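Local coordinates for YjbQ family protein (Sulfolobus tokodaii, PDB 1VE0), which is of unknown function but binds zinc and belongs to the UPF0047 (YjbQ) family, at residues K6-K11 against R125-K130. Numbering follows the deposited sequence.
Sequences KEFTVK and RTVLVK. With SO4 (sulfate ion), chain B.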
loop_
_atom_site.group_PDB
_atom_site.type_symbol
_atom_site.label_atom_id
_atom_site.label_comp_id
_atom_site.label_asym_id
_atom_site.label_seq_id
_atom_site.Cartn_x
_atom_site.Cartn_y
_atom_site.Cartn_z
ATOM N N LYS A 6 -14.709 -5.568 13.009
ATOM C CA LYS A 6 -15.644 -6.572 12.524
ATOM C C LYS A 6 -15.059 -7.374 11.379
ATOM O O LYS A 6 -14.428 -6.813 10.470
ATOM C CB LYS A 6 -16.956 -5.915 12.083
ATOM C CG LYS A 6 -17.708 -5.253 13.224
ATOM C CD LYS A 6 -19.220 -5.255 12.993
ATOM C CE LYS A 6 -19.661 -4.192 11.995
ATOM N NZ LYS A 6 -19.679 -2.802 12.563
ATOM N N GLU A 7 -15.277 -8.687 11.424
ATOM C CA GLU A 7 -14.770 -9.592 10.402
ATOM C C GLU A 7 -15.895 -10.280 9.643
ATOM O O GLU A 7 -16.978 -10.483 10.184
ATOM C CB GLU A 7 -13.892 -10.673 11.041
ATOM C CG GLU A 7 -12.635 -10.162 11.733
ATOM C CD GLU A 7 -11.760 -11.290 12.266
ATOM O OE1 GLU A 7 -10.602 -11.018 12.651
ATOM O OE2 GLU A 7 -12.227 -12.449 12.304
ATOM N N PHE A 8 -15.640 -10.616 8.383
ATOM C CA PHE A 8 -16.602 -11.350 7.574
ATOM C C PHE A 8 -15.780 -12.249 6.657
ATOM O O PHE A 8 -14.588 -12.005 6.463
ATOM C CB PHE A 8 -17.516 -10.407 6.778
ATOM C CG PHE A 8 -16.799 -9.529 5.781
ATOM C CD1 PHE A 8 -16.466 -10.014 4.518
ATOM C CD2 PHE A 8 -16.499 -8.200 6.094
ATOM C CE1 PHE A 8 -15.846 -9.192 3.571
ATOM C CE2 PHE A 8 -15.876 -7.363 5.153
ATOM C CZ PHE A 8 -15.551 -7.861 3.890
ATOM N N THR A 9 -16.392 -13.305 6.124
ATOM C CA THR A 9 -15.673 -14.229 5.245
ATOM C C THR A 9 -16.264 -14.256 3.842
ATOM O O THR A 9 -17.437 -13.962 3.641
ATOM C CB THR A 9 -15.706 -15.689 5.774
ATOM O OG1 THR A 9 -17.063 -16.143 5.829
ATOM C CG2 THR A 9 -15.090 -15.789 7.157
ATOM N N VAL A 10 -15.430 -14.594 2.871
ATOM C CA VAL A 10 -15.872 -14.705 1.498
ATOM C C VAL A 10 -15.209 -15.957 0.970
ATOM O O VAL A 10 -14.057 -16.250 1.297
ATOM C CB VAL A 10 -15.456 -13.493 0.630
ATOM C CG1 VAL A 10 -16.132 -12.228 1.143
ATOM C CG2 VAL A 10 -13.950 -13.335 0.640
ATOM N N LYS A 11 -15.935 -16.700 0.155
ATOM C CA LYS A 11 -15.408 -17.928 -0.395
ATOM C C LYS A 11 -14.879 -17.686 -1.797
ATOM O O LYS A 11 -15.642 -17.296 -2.682
ATOM C CB LYS A 11 -16.519 -18.983 -0.427
ATOM C CG LYS A 11 -16.068 -20.377 -0.057
ATOM C CD LYS A 11 -15.016 -20.894 -1.008
ATOM C CE LYS A 11 -14.466 -22.223 -0.510
ATOM N NZ LYS A 11 -13.837 -22.065 0.834
ATOM N N ARG A 125 -11.804 -16.917 2.789
ATOM C CA ARG A 125 -10.935 -15.851 3.239
ATOM C C ARG A 125 -11.645 -14.975 4.241
ATOM O O ARG A 125 -12.841 -14.697 4.113
ATOM C CB ARG A 125 -10.475 -14.998 2.053
ATOM C CG ARG A 125 -9.669 -15.770 1.023
ATOM C CD ARG A 125 -8.425 -16.394 1.666
ATOM N NE ARG A 125 -7.430 -16.757 0.660
ATOM C CZ ARG A 125 -6.144 -16.958 0.933
ATOM N NH1 ARG A 125 -5.297 -17.280 -0.036
ATOM N NH2 ARG A 125 -5.706 -16.837 2.182
ATOM N N THR A 126 -10.904 -14.529 5.240
ATOM C CA THR A 126 -11.486 -13.668 6.252
ATOM C C THR A 126 -11.010 -12.236 6.054
ATOM O O THR A 126 -9.821 -11.998 5.836
ATOM C CB THR A 126 -11.080 -14.125 7.652
ATOM O OG1 THR A 126 -11.563 -15.454 7.870
ATOM C CG2 THR A 126 -11.661 -13.189 8.710
ATOM N N VAL A 127 -11.940 -11.293 6.121
ATOM C CA VAL A 127 -11.594 -9.884 5.991
ATOM C C VAL A 127 -11.885 -9.159 7.297
ATOM O O VAL A 127 -12.978 -9.275 7.852
ATOM C CB VAL A 127 -12.405 -9.188 4.868
ATOM C CG1 VAL A 127 -12.054 -7.691 4.819
ATOM C CG2 VAL A 127 -12.103 -9.836 3.529
ATOM N N LEU A 128 -10.900 -8.442 7.814
ATOM C CA LEU A 128 -11.116 -7.660 9.027
ATOM C C LEU A 128 -11.285 -6.183 8.651
ATOM O O LEU A 128 -10.469 -5.625 7.898
ATOM C CB LEU A 128 -9.922 -7.796 9.983
ATOM C CG LEU A 128 -9.790 -6.725 11.071
ATOM C CD1 LEU A 128 -10.928 -6.837 12.095
ATOM C CD2 LEU A 128 -8.435 -6.879 11.753
ATOM N N VAL A 129 -12.354 -5.562 9.136
ATOM C CA VAL A 129 -12.571 -4.143 8.897
ATOM C C VAL A 129 -12.443 -3.489 10.269
ATOM O O VAL A 129 -13.282 -3.672 11.161
ATOM C CB VAL A 129 -13.961 -3.837 8.301
ATOM C CG1 VAL A 129 -14.076 -2.327 8.039
ATOM C CG2 VAL A 129 -14.160 -4.621 6.989
ATOM N N LYS A 130 -11.362 -2.748 10.440
ATOM C CA LYS A 130 -11.074 -2.079 11.692
ATOM C C LYS A 130 -11.260 -0.600 11.423
ATOM O O LYS A 130 -10.457 0.012 10.711
ATOM C CB LYS A 130 -9.625 -2.374 12.096
ATOM C CG LYS A 130 -9.228 -1.868 13.461
ATOM C CD LYS A 130 -8.882 -3.017 14.367
ATOM C CE LYS A 130 -8.338 -2.535 15.688
ATOM N NZ LYS A 130 -8.329 -3.643 16.666
HETATM S S SO4 B . -2.555 -17.481 4.261
HETATM O O1 SO4 B . -3.680 -17.693 5.198
HETATM O O2 SO4 B . -2.983 -16.606 3.166
HETATM O O3 SO4 B . -2.151 -18.786 3.711
HETATM O O4 SO4 B . -1.426 -16.847 4.972
#
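The F8 ring lies over V127, whose CB sits above one ring face, 3.8 Å from the centroid and shifted toward the rim, a CH-pi contact. At the ring edge, V129 CG2 comes up to CE2 (3.7 Å) and V10 CG1 lies in the ring plane. F8 CG stands between its own backbone N and carbonyl carbon (chi1 62°), which swings the ring across to the neighbouring strand, side by side with V127. R125 offers the other flat group: its guanidinium takes a sulfate at its edge, NH2 to O2 at 2.9 Å, while NE forms a salt bridge with E118 and NH1 a hydrogen bond with T45.

The backbones run antiparallel, with K6–V129, F8–V127 and V10–R125 as hydrogen-bonded pairs. The straightest of the six bonds goes from V127 N to F8 O, 2.8 Å and 178° at the hydrogen. E7–L128 and T9–T126 are the non-hydrogen-bonded pairs between them, and there E7 CA and T9 CA make bent CA-H...O contacts with V127 O and R125 O. On that face E7 CG touches L128 CD1 (3.8 Å), and T9 CG2 meets T126 OG1.

The pairing joins strand 2-11, outermost of the sheet within this chain, to strand 124-133, with helix 22-28 against F8, V10 and V129. F8, V10, V127 and V129 form an apolar patch on one face, with K6 and R125 leading their charged tips away; E7, T9, T126 and L128 make the other mixed. The sulfate, probably from the crystallisation liquor, is also hydrogen-bonded to T44, T45, R123 and H43, consistent with an anion-binding pocket; the R125 side chain lies about 7 Å from that of zinc ligand N83.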